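Local structure of THB11 (Chlamydomonas reinhardtii, 6TD7) at residues Ile42-Asp47 with Lys86-Ser91; Leu30-Leu35 with His52-Gln57; Glu93-Gly98 with Pro125-Ile130. The protein binds heme through its truncated-globin domain, one piece of a longer chain, and probably binds oxygen, with a role in nitrite reduction suggested. All blocks are in the same frame, centred on the assembly; numbering follows the deposited sequence. Where two conformers were deposited one is given.

Contact 1: Ile42-Asp47 with Lys86-Ser91. With HEM (protoporphyrin IX containing Fe), chain B.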
# COMPACT_ATOMS: atom_id res chain seq x y z
N ILE A 42 -4.27 13.09 5.56
CA ILE A 42 -3.22 13.79 6.28
C ILE A 42 -3.46 13.73 7.79
O ILE A 42 -2.51 13.74 8.58
CB ILE A 42 -3.12 15.24 5.76
CG1 ILE A 42 -1.78 15.87 6.15
CG2 ILE A 42 -4.30 16.07 6.27
CD1 ILE A 42 -0.58 15.17 5.54
N LYS A 43 -4.73 13.64 8.21
CA LYS A 43 -5.05 13.43 9.62
C LYS A 43 -4.23 12.31 10.23
O LYS A 43 -3.91 12.34 11.42
CB LYS A 43 -6.54 13.08 9.79
CG LYS A 43 -7.52 13.91 8.99
CD LYS A 43 -8.96 13.50 9.32
CE LYS A 43 -9.94 14.12 8.34
NZ LYS A 43 -11.34 14.12 8.85
N TYR A 44 -3.92 11.29 9.43
CA TYR A 44 -3.24 10.10 9.91
C TYR A 44 -1.73 10.15 9.71
O TYR A 44 -1.02 9.33 10.29
CB TYR A 44 -3.80 8.86 9.19
CG TYR A 44 -5.31 8.79 9.18
CD1 TYR A 44 -6.02 8.63 10.36
CD2 TYR A 44 -6.03 8.88 8.00
CE1 TYR A 44 -7.41 8.56 10.37
CE2 TYR A 44 -7.42 8.82 7.99
CZ TYR A 44 -8.10 8.66 9.18
OH TYR A 44 -9.48 8.59 9.19
N LEU A 45 -1.23 11.11 8.92
CA LEU A 45 0.15 11.08 8.46
C LEU A 45 0.98 12.31 8.83
O LEU A 45 2.20 12.26 8.69
CB LEU A 45 0.19 10.92 6.93
CG LEU A 45 -0.47 9.69 6.33
CD1 LEU A 45 -0.69 9.90 4.84
CD2 LEU A 45 0.37 8.46 6.57
N HIS A 46 0.36 13.39 9.29
CA HIS A 46 1.10 14.64 9.45
C HIS A 46 2.23 14.49 10.47
O HIS A 46 3.22 15.22 10.39
CB HIS A 46 0.15 15.77 9.87
CG HIS A 46 -0.32 15.66 11.29
ND1 HIS A 46 0.36 16.24 12.34
CD2 HIS A 46 -1.39 15.04 11.83
CE1 HIS A 46 -0.28 15.98 13.47
NE2 HIS A 46 -1.34 15.25 13.19
N ASP A 47 2.10 13.56 11.42
CA ASP A 47 3.13 13.31 12.41
C ASP A 47 3.90 12.03 12.13
O ASP A 47 4.51 11.46 13.04
CB ASP A 47 2.51 13.27 13.81
CG ASP A 47 1.55 12.11 13.98
OD1 ASP A 47 0.93 11.70 12.98
OD2 ASP A 47 1.42 11.60 15.11
N LYS A 86 -7.85 3.16 16.18
CA LYS A 86 -8.50 3.39 17.46
C LYS A 86 -8.41 4.85 17.89
O LYS A 86 -9.34 5.38 18.51
CB LYS A 86 -7.87 2.50 18.53
CG LYS A 86 -8.11 1.01 18.32
CD LYS A 86 -9.55 0.64 18.66
CE LYS A 86 -10.10 -0.46 17.77
NZ LYS A 86 -11.44 -0.08 17.22
N GLN A 87 -7.30 5.52 17.57
CA GLN A 87 -7.12 6.88 18.05
C GLN A 87 -7.68 7.93 17.10
O GLN A 87 -8.18 8.96 17.56
CB GLN A 87 -5.64 7.15 18.31
CG GLN A 87 -5.07 6.26 19.41
CD GLN A 87 -3.58 6.45 19.61
OE1 GLN A 87 -2.99 7.42 19.14
NE2 GLN A 87 -2.96 5.50 20.31
N ARG A 88 -7.66 7.68 15.79
CA ARG A 88 -8.03 8.68 14.80
C ARG A 88 -9.13 8.23 13.84
O ARG A 88 -9.50 9.01 12.95
CB ARG A 88 -6.79 9.10 14.00
CG ARG A 88 -5.56 9.28 14.87
CD ARG A 88 -4.49 10.09 14.18
NE ARG A 88 -3.31 10.22 15.02
CZ ARG A 88 -2.20 10.86 14.66
NH1 ARG A 88 -2.11 11.42 13.47
NH2 ARG A 88 -1.17 10.92 15.50
N GLY A 89 -9.65 7.02 13.98
CA GLY A 89 -10.77 6.60 13.17
C GLY A 89 -10.44 6.18 11.76
O GLY A 89 -11.34 6.17 10.91
N PHE A 90 -9.18 5.87 11.46
CA PHE A 90 -8.81 5.27 10.18
C PHE A 90 -9.81 4.19 9.80
O PHE A 90 -10.05 3.25 10.56
CB PHE A 90 -7.40 4.69 10.29
CG PHE A 90 -6.80 4.26 8.97
CD1 PHE A 90 -6.63 5.17 7.94
CD2 PHE A 90 -6.36 2.95 8.79
CE1 PHE A 90 -6.06 4.78 6.75
CE2 PHE A 90 -5.78 2.56 7.60
CZ PHE A 90 -5.63 3.47 6.57
N SER A 91 -10.38 4.32 8.61
CA SER A 91 -11.57 3.58 8.20
C SER A 91 -11.35 2.86 6.89
O SER A 91 -10.43 3.18 6.13
CB SER A 91 -12.77 4.53 8.07
OG SER A 91 -12.57 5.42 6.98
CHA HEM B . 2.25 0.83 8.13
CHB HEM B . -0.91 4.51 7.65
CHC HEM B . -2.56 2.74 3.43
CHD HEM B . 0.27 -1.21 4.13
C1A HEM B . 1.57 2.01 8.37
C2A HEM B . 1.78 2.97 9.44
C3A HEM B . 0.91 3.97 9.27
C4A HEM B . 0.10 3.69 8.11
CMA HEM B . 0.76 5.23 10.16
CAA HEM B . 2.84 2.92 10.56
CBA HEM B . 2.76 1.64 11.38
CGA HEM B . 3.97 1.54 12.27
O1A HEM B . 3.92 0.74 13.24
O2A HEM B . 4.98 2.26 12.03
C1B HEM B . -1.58 4.39 6.45
C2B HEM B . -2.50 5.36 5.88
C3B HEM B . -2.97 4.88 4.73
C4B HEM B . -2.36 3.58 4.51
CMB HEM B . -2.87 6.71 6.52
CAB HEM B . -3.97 5.61 3.81
CBB HEM B . -4.63 4.98 2.83
C1C HEM B . -1.91 1.54 3.28
C2C HEM B . -2.05 0.70 2.12
C3C HEM B . -1.31 -0.39 2.30
C4C HEM B . -0.61 -0.28 3.57
CMC HEM B . -2.96 0.99 0.91
CAC HEM B . -1.21 -1.53 1.27
CBC HEM B . -1.10 -2.79 1.69
C1D HEM B . 1.11 -0.96 5.21
C2D HEM B . 2.27 -1.73 5.59
C3D HEM B . 2.80 -1.18 6.69
C4D HEM B . 2.02 -0.01 7.05
CMD HEM B . 2.77 -2.98 4.84
CAD HEM B . 4.07 -1.63 7.43
CBD HEM B . 3.82 -2.74 8.44
CGD HEM B . 5.21 -3.10 8.90
O1D HEM B . 5.77 -4.10 8.38
O2D HEM B . 5.76 -2.36 9.75
NA HEM B . 0.53 2.49 7.58
NB HEM B . -1.52 3.31 5.58
NC HEM B . -1.01 0.92 4.14
ND HEM B . 0.99 0.08 6.12
FE HEM B . -0.21 1.67 5.84
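At the rim of the heme pocket, where the short, weakly bonded helix 42-45 meets the exit of helix 77-88, Y44 and F90 form a T-shaped aromatic pair. The F90 edge points at the Y44 face: CD1 of F90 stands 3.7 Å above the plane and over its centre, and the two planes make 76°. CB of F90 covers the same ring in a CH-pi contact, 4.2 Å from the Y44 centroid, while the carbonyl oxygen of R88 lies near the ring plane at the tyrosine edge.

Both aromatics line the heme. F90 holds CG opposite its own N (chi1 -170°), which carries CZ to within 3.5 Å of C3B of the heme. Its closeness to H81, the axial iron ligand, places the pair at the proximal wall of the globin pocket. CB of Y44 packs on the CMB methyl, and its hydroxyl makes a weak hydrogen bond to D94 of helix 92-108.

Nearer the surface, the extended chain of R88 runs antiparallel past Y44 to D47. Its two terminal nitrogens grip the carboxylate end-on in a salt bridge, NH2 to OD2 of D47 at 2.7 Å and NH1 to OD1 of D47 at 3.1 Å. Both oxygens are met from above the carboxylate plane. NH1 of R88 also donates to O of K43 at 2.9 Å, in the carbonyl plane, with an N-H...O angle of 145°.

Contact 2: Leu30-Leu35 with His52-Gln57; sequences LFYRKL and HLRAKQ. With HEM (protoporphyrin IX containing Fe), chain B; CYN (cyanide ion), chain C.
The Y32 ring meets Q57 OE1 and the cyanide nitrogen at its edge, near its plane, while one face is covered by F31 CD2, offset toward the rim. F31 in turn has L35 CG over one face and Y32 CE2 at its edge, and its own CE2 comes within 3.6 Å of NE2 of Q57. The Q57 amide is steeply tilted to the Y32 ring, at 57°, but lies much closer to the plane of the F31 ring.

The hydroxyl of Y32 donates to the N of cyanide at 2.8 Å, a hydrogen bond to the outer end of the ligand, whose carbon faces the iron. OE1 of Q57 approaches the same OH to 3.0 Å, and NE2 of Q57 is close but badly angled. This is the distal pocket of a globin: segments 30-35 and 52-57, on helices 21-36 and 50-64, the B and E helices of the fold, have axes 11.5 Å apart at closest and N-to-C directions 131° apart. A tyrosine on B with a leucine and a glutamine on E is consistent with the ligand-stabilising set of group 1 truncated hemoglobins.

L53 supplies the apolar part, its chi1 of -169° setting CG opposite the backbone N, from where CD2 touches CE1 of Y32 at 3.6 Å and CD1 lies 3.4 Å from C2A of the heme. Its CG also borders the cyanide nitrogen. On the surface side, CB of R54 passes CE2 of Y32 at 3.8 Å before the chain bends away. Beyond the pocket, F31 packs edge-to-face with F102 of helix 92-108.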
# COMPACT_ATOMS: atom_id res chain seq x y z
N LEU A 30 5.47 8.24 -5.67
CA LEU A 30 4.28 8.96 -6.10
C LEU A 30 3.08 8.62 -5.23
O LEU A 30 2.30 9.51 -4.86
CB LEU A 30 4.02 8.63 -7.57
CG LEU A 30 2.89 9.30 -8.33
CD1 LEU A 30 2.92 10.80 -8.15
CD2 LEU A 30 3.01 8.91 -9.80
N PHE A 31 2.92 7.34 -4.90
CA PHE A 31 1.90 6.92 -3.94
C PHE A 31 1.96 7.76 -2.68
O PHE A 31 0.95 8.32 -2.23
CB PHE A 31 2.09 5.43 -3.63
CG PHE A 31 1.33 4.94 -2.43
CD1 PHE A 31 -0.05 4.79 -2.46
CD2 PHE A 31 2.00 4.60 -1.26
CE1 PHE A 31 -0.74 4.33 -1.35
CE2 PHE A 31 1.32 4.14 -0.15
CZ PHE A 31 -0.06 4.00 -0.19
N TYR A 32 3.15 7.89 -2.07
CA TYR A 32 3.24 8.65 -0.83
C TYR A 32 3.01 10.14 -1.07
O TYR A 32 2.43 10.82 -0.22
CB TYR A 32 4.58 8.41 -0.15
CG TYR A 32 4.57 7.13 0.65
CD1 TYR A 32 3.88 7.04 1.85
CD2 TYR A 32 5.24 6.01 0.19
CE1 TYR A 32 3.85 5.86 2.57
CE2 TYR A 32 5.23 4.84 0.91
CZ TYR A 32 4.54 4.76 2.09
OH TYR A 32 4.55 3.57 2.78
N ARG A 33 3.43 10.67 -2.22
CA ARG A 33 3.14 12.06 -2.51
C ARG A 33 1.63 12.31 -2.54
O ARG A 33 1.14 13.29 -1.96
CB ARG A 33 3.79 12.46 -3.84
CG ARG A 33 4.22 13.92 -3.90
CD ARG A 33 5.53 14.08 -4.65
NE ARG A 33 5.38 13.72 -6.06
CZ ARG A 33 6.16 12.87 -6.73
NH1 ARG A 33 7.19 12.27 -6.14
NH2 ARG A 33 5.91 12.63 -8.00
N LYS A 34 0.88 11.42 -3.19
CA LYS A 34 -0.57 11.55 -3.22
C LYS A 34 -1.18 11.43 -1.83
O LYS A 34 -2.09 12.18 -1.47
CB LYS A 34 -1.16 10.50 -4.16
CG LYS A 34 -0.84 10.73 -5.63
CD LYS A 34 -1.01 9.45 -6.44
CE LYS A 34 -0.80 9.71 -7.93
NZ LYS A 34 -1.94 10.46 -8.53
N LEU A 35 -0.70 10.46 -1.04
CA LEU A 35 -1.25 10.25 0.30
C LEU A 35 -1.16 11.52 1.13
O LEU A 35 -2.14 11.96 1.74
CB LEU A 35 -0.50 9.13 1.02
CG LEU A 35 -0.77 7.65 0.79
CD1 LEU A 35 -0.20 6.87 1.98
CD2 LEU A 35 -2.24 7.34 0.59
N HIS A 52 10.42 7.24 6.92
CA HIS A 52 10.33 6.10 7.83
C HIS A 52 9.18 5.19 7.44
O HIS A 52 9.31 3.96 7.47
CB HIS A 52 10.16 6.61 9.26
CG HIS A 52 10.12 5.51 10.28
ND1 HIS A 52 11.24 4.82 10.67
CD2 HIS A 52 9.08 4.98 10.98
CE1 HIS A 52 10.90 3.91 11.56
NE2 HIS A 52 9.60 3.99 11.77
N LEU A 53 8.05 5.78 7.05
CA LEU A 53 6.89 5.00 6.66
C LEU A 53 7.19 4.15 5.43
O LEU A 53 6.88 2.95 5.40
CB LEU A 53 5.72 5.94 6.40
CG LEU A 53 4.35 5.30 6.23
CD1 LEU A 53 4.05 4.41 7.42
CD2 LEU A 53 3.30 6.40 6.07
N ARG A 54 7.81 4.75 4.41
CA ARG A 54 8.20 3.98 3.24
C ARG A 54 9.14 2.85 3.62
O ARG A 54 9.01 1.72 3.11
CB ARG A 54 8.83 4.90 2.19
CG ARG A 54 9.36 4.21 0.93
CD ARG A 54 10.80 3.71 1.09
NE ARG A 54 11.65 4.70 1.75
CZ ARG A 54 12.86 4.46 2.22
NH1 ARG A 54 13.40 3.25 2.11
NH2 ARG A 54 13.53 5.43 2.82
N ALA A 55 10.10 3.12 4.51
CA ALA A 55 11.00 2.07 4.96
C ALA A 55 10.22 0.91 5.58
O ALA A 55 10.46 -0.26 5.27
CB ALA A 55 12.01 2.63 5.95
N LYS A 56 9.27 1.23 6.47
CA LYS A 56 8.51 0.19 7.15
C LYS A 56 7.66 -0.62 6.18
O LYS A 56 7.43 -1.81 6.40
CB LYS A 56 7.60 0.81 8.22
CG LYS A 56 8.32 1.37 9.45
CD LYS A 56 9.37 0.41 10.01
CE LYS A 56 8.82 -1.00 10.26
NZ LYS A 56 9.91 -1.98 10.51
N GLN A 57 7.17 0.02 5.11
CA GLN A 57 6.31 -0.61 4.11
C GLN A 57 7.11 -1.41 3.08
O GLN A 57 6.50 -2.14 2.29
CB GLN A 57 5.49 0.48 3.39
CG GLN A 57 4.34 -0.02 2.51
CD GLN A 57 4.03 0.92 1.33
OE1 GLN A 57 4.93 1.43 0.67
NE2 GLN A 57 2.75 1.12 1.08
CHA HEM B . 2.25 0.83 8.13
CHB HEM B . -0.91 4.51 7.65
CHC HEM B . -2.56 2.74 3.43
CHD HEM B . 0.27 -1.21 4.13
C1A HEM B . 1.57 2.01 8.37
C2A HEM B . 1.78 2.97 9.44
C3A HEM B . 0.91 3.97 9.27
C4A HEM B . 0.10 3.69 8.11
CMA HEM B . 0.76 5.23 10.16
CAA HEM B . 2.84 2.92 10.56
CBA HEM B . 2.76 1.64 11.38
CGA HEM B . 3.97 1.54 12.27
O1A HEM B . 3.92 0.74 13.24
O2A HEM B . 4.98 2.26 12.03
C1B HEM B . -1.58 4.39 6.45
C2B HEM B . -2.50 5.36 5.88
C3B HEM B . -2.97 4.88 4.73
C4B HEM B . -2.36 3.58 4.51
CMB HEM B . -2.87 6.71 6.52
CAB HEM B . -3.97 5.61 3.81
CBB HEM B . -4.63 4.98 2.83
C1C HEM B . -1.91 1.54 3.28
C2C HEM B . -2.05 0.70 2.12
C3C HEM B . -1.31 -0.39 2.30
C4C HEM B . -0.61 -0.28 3.57
CMC HEM B . -2.96 0.99 0.91
CAC HEM B . -1.21 -1.53 1.27
CBC HEM B . -1.10 -2.79 1.69
C1D HEM B . 1.11 -0.96 5.21
C2D HEM B . 2.27 -1.73 5.59
C3D HEM B . 2.80 -1.18 6.69
C4D HEM B . 2.02 -0.01 7.05
CMD HEM B . 2.77 -2.98 4.84
CAD HEM B . 4.07 -1.63 7.43
CBD HEM B . 3.82 -2.74 8.44
CGD HEM B . 5.21 -3.10 8.90
O1D HEM B . 5.77 -4.10 8.38
O2D HEM B . 5.76 -2.36 9.75
NA HEM B . 0.53 2.49 7.58
NB HEM B . -1.52 3.31 5.58
NC HEM B . -1.01 0.92 4.14
ND HEM B . 0.99 0.08 6.12
FE HEM B . -0.21 1.67 5.84
C CYN C . 1.26 2.75 4.57
N CYN C . 2.26 3.28 4.30

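Contact 3: Glu93-Gly98 with Pro125-Ile130; sequences EDFDLG and PYKDAI. With HEM (protoporphyrin IX containing Fe), chain B.
F95 and K127 join two helices of the globin fold, 92-108 and 125-131, probably the G helix and the last part of H, on the side of the heme where I130 packs against H81. The short segments run nearly antiparallel, at 150°, with 10.6 Å between their axes. The charged bond across them is K127 NZ to D96 OD1, a salt bridge of 2.8 Å. It arrives on the syn side of the carboxylate, 16° out of its plane. Across the contact NZ of K127 bonds to this one oxygen, OD2 of D96 standing back at 3.4 Å. The fully extended lysine chain, CG anti to N (chi1 -180°), spans the gap to put NZ there.

Beneath the salt bridge the contact is apolar. CD2 of F95 rests against CB of K127 at 3.5 Å, and CE1 of F95 meets CD1 of I130 at a tight 3.2 Å. The same CE1 lies 3.2 Å from C2C of the heme, wedging the ring between porphyrin and helix. Replacing F95 by an alanine would probably cost the heme its ring contact at C2C and leave CD1 of I130 and the aliphatic part of K127 without their partner.

Several further polar atoms have partners in the fold. Both carboxylate oxygens of D94 accept, OD1 from Q40 NE2 and OD2 from S91 N. I130 O accepts from R78 NH1 of helix 77-88, the helix that carries H81, the axial ligand of the iron. Within the segments, N of L97 bonds to O of E93 and N of A129 to O of P125. G98, with no side chain, leaves its CA 3.4 Å from the vinyl carbon CBB of the heme.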
# COMPACT_ATOMS: atom_id res chain seq x y z
N GLU A 93 -12.91 3.28 4.25
CA GLU A 93 -12.98 4.27 3.18
C GLU A 93 -11.66 5.00 3.00
O GLU A 93 -11.32 5.37 1.87
CB GLU A 93 -14.12 5.25 3.47
CG GLU A 93 -15.49 4.61 3.45
CD GLU A 93 -16.02 4.30 4.84
OE1 GLU A 93 -17.21 4.56 5.08
OE2 GLU A 93 -15.24 3.82 5.69
N ASP A 94 -10.89 5.21 4.07
CA ASP A 94 -9.56 5.79 3.91
C ASP A 94 -8.63 4.81 3.19
O ASP A 94 -7.83 5.22 2.34
CB ASP A 94 -8.97 6.16 5.27
CG ASP A 94 -9.80 7.20 6.01
OD1 ASP A 94 -10.21 8.21 5.38
OD2 ASP A 94 -10.05 7.01 7.22
N PHE A 95 -8.75 3.52 3.48
CA PHE A 95 -7.94 2.53 2.79
C PHE A 95 -8.27 2.48 1.30
O PHE A 95 -7.38 2.32 0.46
CB PHE A 95 -8.12 1.15 3.43
CG PHE A 95 -7.05 0.16 3.04
CD1 PHE A 95 -5.76 0.28 3.55
CD2 PHE A 95 -7.32 -0.87 2.16
CE1 PHE A 95 -4.77 -0.61 3.19
CE2 PHE A 95 -6.32 -1.77 1.80
CZ PHE A 95 -5.05 -1.64 2.31
N ASP A 96 -9.56 2.61 0.95
CA ASP A 96 -9.93 2.67 -0.46
C ASP A 96 -9.19 3.81 -1.16
O ASP A 96 -8.68 3.64 -2.27
CB ASP A 96 -11.44 2.87 -0.60
CG ASP A 96 -12.25 1.65 -0.21
OD1 ASP A 96 -11.71 0.53 -0.16
OD2 ASP A 96 -13.47 1.82 0.02
N LEU A 97 -9.14 4.98 -0.53
CA LEU A 97 -8.44 6.11 -1.13
C LEU A 97 -6.96 5.79 -1.32
O LEU A 97 -6.38 6.10 -2.37
CB LEU A 97 -8.63 7.34 -0.24
CG LEU A 97 -8.36 8.74 -0.76
CD1 LEU A 97 -8.88 8.95 -2.17
CD2 LEU A 97 -9.02 9.73 0.20
N GLY A 98 -6.34 5.16 -0.33
CA GLY A 98 -4.97 4.71 -0.50
C GLY A 98 -4.80 3.79 -1.70
O GLY A 98 -3.84 3.92 -2.46
N PRO A 125 -6.88 -8.24 -0.42
CA PRO A 125 -7.13 -8.94 0.84
C PRO A 125 -6.69 -8.16 2.08
O PRO A 125 -7.20 -8.39 3.17
CB PRO A 125 -6.33 -10.24 0.68
CG PRO A 125 -6.23 -10.44 -0.81
CD PRO A 125 -6.11 -9.06 -1.38
N TYR A 126 -5.75 -7.23 1.92
CA TYR A 126 -5.20 -6.55 3.10
C TYR A 126 -6.11 -5.45 3.60
O TYR A 126 -5.89 -4.95 4.71
CB TYR A 126 -3.79 -6.07 2.79
CG TYR A 126 -2.93 -7.30 2.79
CD1 TYR A 126 -2.45 -7.82 3.97
CD2 TYR A 126 -2.72 -8.01 1.62
CE1 TYR A 126 -1.73 -8.98 3.99
CE2 TYR A 126 -2.00 -9.18 1.62
CZ TYR A 126 -1.51 -9.66 2.82
OH TYR A 126 -0.78 -10.82 2.85
N LYS A 127 -7.16 -5.10 2.85
CA LYS A 127 -8.20 -4.27 3.42
C LYS A 127 -8.93 -5.01 4.54
O LYS A 127 -9.03 -4.51 5.66
CB LYS A 127 -9.18 -3.82 2.34
CG LYS A 127 -10.29 -2.95 2.87
CD LYS A 127 -11.26 -2.58 1.77
CE LYS A 127 -12.41 -1.76 2.32
NZ LYS A 127 -13.32 -1.32 1.23
N ASP A 128 -9.43 -6.22 4.24
CA ASP A 128 -10.06 -7.03 5.28
C ASP A 128 -9.10 -7.34 6.42
O ASP A 128 -9.50 -7.41 7.59
CB ASP A 128 -10.59 -8.33 4.67
CG ASP A 128 -11.91 -8.14 3.93
OD1 ASP A 128 -12.51 -7.05 4.03
OD2 ASP A 128 -12.35 -9.10 3.27
N ALA A 129 -7.81 -7.54 6.11
CA ALA A 129 -6.84 -7.83 7.16
C ALA A 129 -6.74 -6.67 8.14
O ALA A 129 -6.70 -6.88 9.36
CB ALA A 129 -5.47 -8.13 6.55
N ILE A 130 -6.70 -5.44 7.63
CA ILE A 130 -6.50 -4.28 8.50
C ILE A 130 -7.71 -4.06 9.41
O ILE A 130 -7.55 -3.72 10.58
CB ILE A 130 -6.20 -3.03 7.65
CG1 ILE A 130 -4.76 -3.10 7.13
CG2 ILE A 130 -6.42 -1.77 8.46
CD1 ILE A 130 -4.44 -2.08 6.06
CHA HEM B . 2.25 0.83 8.13
CHB HEM B . -0.91 4.51 7.65
CHC HEM B . -2.56 2.74 3.43
CHD HEM B . 0.27 -1.21 4.13
C1A HEM B . 1.57 2.01 8.37
C2A HEM B . 1.78 2.97 9.44
C3A HEM B . 0.91 3.97 9.27
C4A HEM B . 0.10 3.69 8.11
CMA HEM B . 0.76 5.23 10.16
CAA HEM B . 2.84 2.92 10.56
CBA HEM B . 2.76 1.64 11.38
CGA HEM B . 3.97 1.54 12.27
O1A HEM B . 3.92 0.74 13.24
O2A HEM B . 4.98 2.26 12.03
C1B HEM B . -1.58 4.39 6.45
C2B HEM B . -2.50 5.36 5.88
C3B HEM B . -2.97 4.88 4.73
C4B HEM B . -2.36 3.58 4.51
CMB HEM B . -2.87 6.71 6.52
CAB HEM B . -3.97 5.61 3.81
CBB HEM B . -4.63 4.98 2.83
C1C HEM B . -1.91 1.54 3.28
C2C HEM B . -2.05 0.70 2.12
C3C HEM B . -1.31 -0.39 2.30
C4C HEM B . -0.61 -0.28 3.57
CMC HEM B . -2.96 0.99 0.91
CAC HEM B . -1.21 -1.53 1.27
CBC HEM B . -1.10 -2.79 1.69
C1D HEM B . 1.11 -0.96 5.21
C2D HEM B . 2.27 -1.73 5.59
C3D HEM B . 2.80 -1.18 6.69
C4D HEM B . 2.02 -0.01 7.05
CMD HEM B . 2.77 -2.98 4.84
CAD HEM B . 4.07 -1.63 7.43
CBD HEM B . 3.82 -2.74 8.44
CGD HEM B . 5.21 -3.10 8.90
O1D HEM B . 5.77 -4.10 8.38
O2D HEM B . 5.76 -2.36 9.75
NA HEM B . 0.53 2.49 7.58
NB HEM B . -1.52 3.31 5.58
NC HEM B . -1.01 0.92 4.14
ND HEM B . 0.99 0.08 6.12
FE HEM B . -0.21 1.67 5.84

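How the contacts relate
From the N terminus, helix 21-36 supplies the first half of contact 2, which closes on helix 50-64 after a 16-residue span. Within that span lies 42-47, the opening half of contact 1, whose partner 86-91 comes only after helix 50-64; the two contacts therefore cross along the chain. L45 touches both L53 and L35, so they also meet in space. Contact 3 follows in series: 93-98 starts just beyond 86-91 and closes on 125-130. Y44 joins contact 1 to contact 3 through D94, and F31 packs on G98 between contacts 2 and 3. All three touch the heme, contact 2 on its distal, cyanide-bearing side.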